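Local coordinates for protein probable tRNA pseudouridine synthase D (Methanosarcina mazei, PDB 1Z2Z) that probably converts uridine-13 of transfer RNAs into pseudouridine, as a member of the TruD family of pseudouridine synthases, at residues T156-F169 with A422-P434. Numbering follows the deposited sequence.
Sequences TTDEILAQGGVPNF and ATTVLREYMKVNP
Tyr429 reaches from helix 423-430 to the end of helix 146-163, where Thr156, Thr157 and Ile160 receive its ring. Thr156 CG2 stands over one face, 4.2 Å from the ring centroid and 10° off its normal, a CH-pi contact. Tyr429 OH donates to Thr157 OG1 (3.2 Å) at the ring edge; the threonine hydroxyl also bonds Leu153 O. Ile160 CD1 packs obliquely near CE1. A leucine in place of Tyr429 would probably leave Thr157 without this donor and Thr156 CG2 without a flat surface.

Val166 of strand 165-167 points its side chain at helix 423-430. Its CG2 lies 3.6 Å from Thr424 CG2 and 4.3 Å from Val425 CG2, while its CB meets Glu428 CG at 4.0 Å. Glu428, bent at chi2, brings OE1 within 3.7 Å of Pro167 CG and into a salt bridge with Arg427 NH2. Arg427 NH2 also hydrogen-bonds Leu14 O, and NH1 salt-bridges Glu7.

The axes of 156-163 and 423-430 make 132° between their N-to-C directions; the strand crosses 423-430 at 96°. Strand 165-167 pairs antiparallel with 389-391, so helix 423-430 lies between this small sheet with the end of helix 146-163 and the large mixed sheet, where Leu426 touches strands 130-142 and 408-417.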
# COMPACT_ATOMS: atom_id res chain seq x y z
N THR A 156 8.18 20.92 -6.67
CA THR A 156 7.76 19.74 -5.92
C THR A 156 8.79 18.63 -6.10
O THR A 156 9.05 17.86 -5.18
CB THR A 156 6.39 19.22 -6.39
OG1 THR A 156 5.46 20.31 -6.51
CG2 THR A 156 5.84 18.20 -5.39
N THR A 157 9.35 18.56 -7.30
CA THR A 157 10.37 17.57 -7.66
C THR A 157 11.65 17.85 -6.87
O THR A 157 12.14 17.00 -6.13
CB THR A 157 10.71 17.64 -9.18
OG1 THR A 157 9.53 17.37 -9.94
CG2 THR A 157 11.78 16.63 -9.54
N ASP A 158 12.19 19.06 -7.04
CA ASP A 158 13.41 19.48 -6.35
C ASP A 158 13.42 19.08 -4.88
O ASP A 158 14.36 18.43 -4.42
CB ASP A 158 13.60 21.00 -6.44
CG ASP A 158 14.32 21.57 -5.21
OD1 ASP A 158 13.66 21.79 -4.17
OD2 ASP A 158 15.56 21.77 -5.27
N GLU A 159 12.40 19.49 -4.14
CA GLU A 159 12.35 19.15 -2.73
C GLU A 159 12.42 17.65 -2.58
O GLU A 159 13.10 17.14 -1.68
CB GLU A 159 11.09 19.69 -2.06
CG GLU A 159 11.20 21.16 -1.69
CD GLU A 159 9.95 21.71 -1.04
OE1 GLU A 159 9.52 21.17 0.01
OE2 GLU A 159 9.39 22.69 -1.57
N ILE A 160 11.74 16.95 -3.47
CA ILE A 160 11.72 15.49 -3.42
C ILE A 160 13.11 14.93 -3.67
O ILE A 160 13.64 14.16 -2.87
CB ILE A 160 10.75 14.92 -4.46
CG1 ILE A 160 9.32 15.20 -4.02
CG2 ILE A 160 10.97 13.43 -4.61
CD1 ILE A 160 8.28 14.68 -4.98
N LEU A 161 13.71 15.34 -4.78
CA LEU A 161 15.04 14.87 -5.13
C LEU A 161 16.00 15.13 -3.98
O LEU A 161 16.87 14.30 -3.70
CB LEU A 161 15.51 15.59 -6.40
CG LEU A 161 15.92 14.71 -7.59
CD1 LEU A 161 14.89 13.61 -7.85
CD2 LEU A 161 16.07 15.60 -8.82
N ALA A 162 15.82 16.26 -3.30
CA ALA A 162 16.67 16.66 -2.18
C ALA A 162 16.40 15.85 -0.91
O ALA A 162 17.34 15.41 -0.24
CB ALA A 162 16.48 18.14 -1.89
N GLN A 163 15.13 15.68 -0.57
CA GLN A 163 14.77 14.94 0.63
C GLN A 163 15.05 13.45 0.44
O GLN A 163 14.95 12.66 1.39
CB GLN A 163 13.29 15.14 0.95
CG GLN A 163 12.87 14.32 2.14
CD GLN A 163 11.37 14.23 2.30
OE1 GLN A 163 10.66 13.80 1.38
NE2 GLN A 163 10.88 14.62 3.47
N GLY A 164 15.38 13.07 -0.79
CA GLY A 164 15.66 11.67 -1.07
C GLY A 164 14.52 10.95 -1.78
O GLY A 164 14.72 9.91 -2.40
N GLY A 165 13.32 11.52 -1.70
CA GLY A 165 12.16 10.92 -2.34
C GLY A 165 10.90 11.38 -1.64
O GLY A 165 10.78 12.55 -1.27
N VAL A 166 9.96 10.46 -1.44
CA VAL A 166 8.71 10.79 -0.77
C VAL A 166 8.59 9.93 0.49
O VAL A 166 9.15 8.85 0.56
CB VAL A 166 7.48 10.60 -1.74
CG1 VAL A 166 7.79 11.26 -3.07
CG2 VAL A 166 7.15 9.14 -1.93
N PRO A 167 7.88 10.43 1.52
CA PRO A 167 7.75 9.65 2.75
C PRO A 167 7.14 8.29 2.53
O PRO A 167 6.30 8.11 1.66
CB PRO A 167 6.88 10.55 3.65
CG PRO A 167 6.12 11.38 2.67
CD PRO A 167 7.15 11.70 1.61
N ASN A 168 7.59 7.33 3.32
CA ASN A 168 7.09 5.98 3.18
C ASN A 168 5.81 5.76 4.00
O ASN A 168 5.72 4.80 4.77
CB ASN A 168 8.14 4.97 3.61
CG ASN A 168 7.85 3.59 3.06
OD1 ASN A 168 7.97 3.37 1.86
ND2 ASN A 168 7.44 2.67 3.94
N PHE A 169 4.84 6.65 3.82
CA PHE A 169 3.56 6.58 4.53
C PHE A 169 2.73 5.34 4.17
O PHE A 169 2.86 4.79 3.08
CB PHE A 169 2.71 7.82 4.22
CG PHE A 169 3.13 9.06 4.96
CD1 PHE A 169 3.02 9.13 6.35
CD2 PHE A 169 3.58 10.19 4.27
CE1 PHE A 169 3.34 10.30 7.03
CE2 PHE A 169 3.90 11.36 4.95
CZ PHE A 169 3.78 11.42 6.33
N ALA A 422 2.12 3.63 -6.17
CA ALA A 422 2.21 4.92 -6.86
C ALA A 422 1.50 6.05 -6.13
O ALA A 422 1.90 7.21 -6.22
CB ALA A 422 1.65 4.80 -8.27
N THR A 423 0.42 5.72 -5.41
CA THR A 423 -0.31 6.75 -4.69
C THR A 423 0.62 7.46 -3.73
O THR A 423 0.45 8.65 -3.46
CB THR A 423 -1.46 6.16 -3.87
OG1 THR A 423 -0.98 5.05 -3.11
CG2 THR A 423 -2.58 5.73 -4.79
N THR A 424 1.60 6.74 -3.22
CA THR A 424 2.55 7.31 -2.29
C THR A 424 3.39 8.40 -2.95
O THR A 424 3.90 9.29 -2.28
CB THR A 424 3.46 6.23 -1.73
OG1 THR A 424 2.67 5.31 -0.96
CG2 THR A 424 4.53 6.84 -0.86
N VAL A 425 3.53 8.33 -4.26
CA VAL A 425 4.32 9.31 -4.97
C VAL A 425 3.43 10.46 -5.40
O VAL A 425 3.82 11.62 -5.31
CB VAL A 425 4.98 8.70 -6.22
CG1 VAL A 425 5.70 9.78 -7.01
CG2 VAL A 425 5.95 7.60 -5.81
N LEU A 426 2.23 10.12 -5.86
CA LEU A 426 1.26 11.09 -6.34
C LEU A 426 0.78 12.07 -5.29
O LEU A 426 0.62 13.25 -5.58
CB LEU A 426 0.07 10.36 -6.94
CG LEU A 426 0.37 9.60 -8.24
CD1 LEU A 426 -0.90 8.90 -8.69
CD2 LEU A 426 0.87 10.56 -9.31
N ARG A 427 0.53 11.58 -4.08
CA ARG A 427 0.06 12.44 -3.00
C ARG A 427 0.92 13.71 -2.82
O ARG A 427 0.38 14.79 -2.60
CB ARG A 427 0.03 11.64 -1.70
CG ARG A 427 -0.73 12.32 -0.57
CD ARG A 427 -0.70 11.48 0.71
NE ARG A 427 0.38 11.91 1.59
CZ ARG A 427 0.26 12.87 2.50
NH1 ARG A 427 -0.88 13.52 2.67
NH2 ARG A 427 1.31 13.21 3.24
N GLU A 428 2.24 13.60 -2.92
CA GLU A 428 3.09 14.78 -2.75
C GLU A 428 2.97 15.73 -3.95
O GLU A 428 3.31 16.91 -3.85
CB GLU A 428 4.56 14.39 -2.55
CG GLU A 428 4.84 13.53 -1.31
CD GLU A 428 4.46 14.21 0.01
OE1 GLU A 428 3.74 13.56 0.81
OE2 GLU A 428 4.88 15.37 0.24
N TYR A 429 2.50 15.20 -5.08
CA TYR A 429 2.33 16.01 -6.29
C TYR A 429 0.94 16.60 -6.44
O TYR A 429 0.79 17.69 -6.98
CB TYR A 429 2.62 15.20 -7.55
CG TYR A 429 4.07 15.09 -7.86
CD1 TYR A 429 4.86 14.13 -7.23
CD2 TYR A 429 4.68 15.95 -8.77
CE1 TYR A 429 6.20 14.03 -7.50
CE2 TYR A 429 6.04 15.86 -9.05
CZ TYR A 429 6.79 14.89 -8.41
OH TYR A 429 8.13 14.78 -8.65
N MSE A 430 -0.07 15.88 -5.99
CA MSE A 430 -1.44 16.37 -6.12
C MSE A 430 -2.00 16.92 -4.84
O MSE A 430 -2.87 17.79 -4.87
CB MSE A 430 -2.36 15.26 -6.61
CG MSE A 430 -2.16 14.84 -8.04
SE MSE A 430 -3.11 13.19 -8.38
CE MSE A 430 -4.83 13.94 -8.88
N LYS A 431 -1.52 16.40 -3.72
CA LYS A 431 -2.00 16.83 -2.41
C LYS A 431 -3.51 17.04 -2.44
O LYS A 431 -3.99 18.14 -2.19
CB LYS A 431 -1.31 18.14 -1.98
CG LYS A 431 0.21 18.03 -1.81
CD LYS A 431 0.80 19.25 -1.12
CE LYS A 431 2.31 19.19 -1.04
NZ LYS A 431 3.00 19.32 -2.36
N VAL A 432 -4.25 15.98 -2.74
CA VAL A 432 -5.71 16.08 -2.77
C VAL A 432 -6.32 14.90 -2.05
O VAL A 432 -5.62 13.97 -1.66
CB VAL A 432 -6.26 16.11 -4.21
CG1 VAL A 432 -5.87 17.42 -4.90
CG2 VAL A 432 -5.72 14.93 -4.99
N ASN A 433 -7.64 14.93 -1.88
CA ASN A 433 -8.33 13.84 -1.20
C ASN A 433 -8.03 12.52 -1.91
O ASN A 433 -8.05 12.44 -3.14
CB ASN A 433 -9.83 14.11 -1.17
CG ASN A 433 -10.59 13.12 -0.29
OD1 ASN A 433 -10.71 11.94 -0.62
ND2 ASN A 433 -11.11 13.60 0.83
N PRO A 434 -7.72 11.47 -1.14
CA PRO A 434 -7.40 10.14 -1.67
C PRO A 434 -8.54 9.52 -2.49
O PRO A 434 -8.33 8.59 -3.27
CB PRO A 434 -7.07 9.33 -0.42
CG PRO A 434 -7.92 9.98 0.63
CD PRO A 434 -7.71 11.45 0.33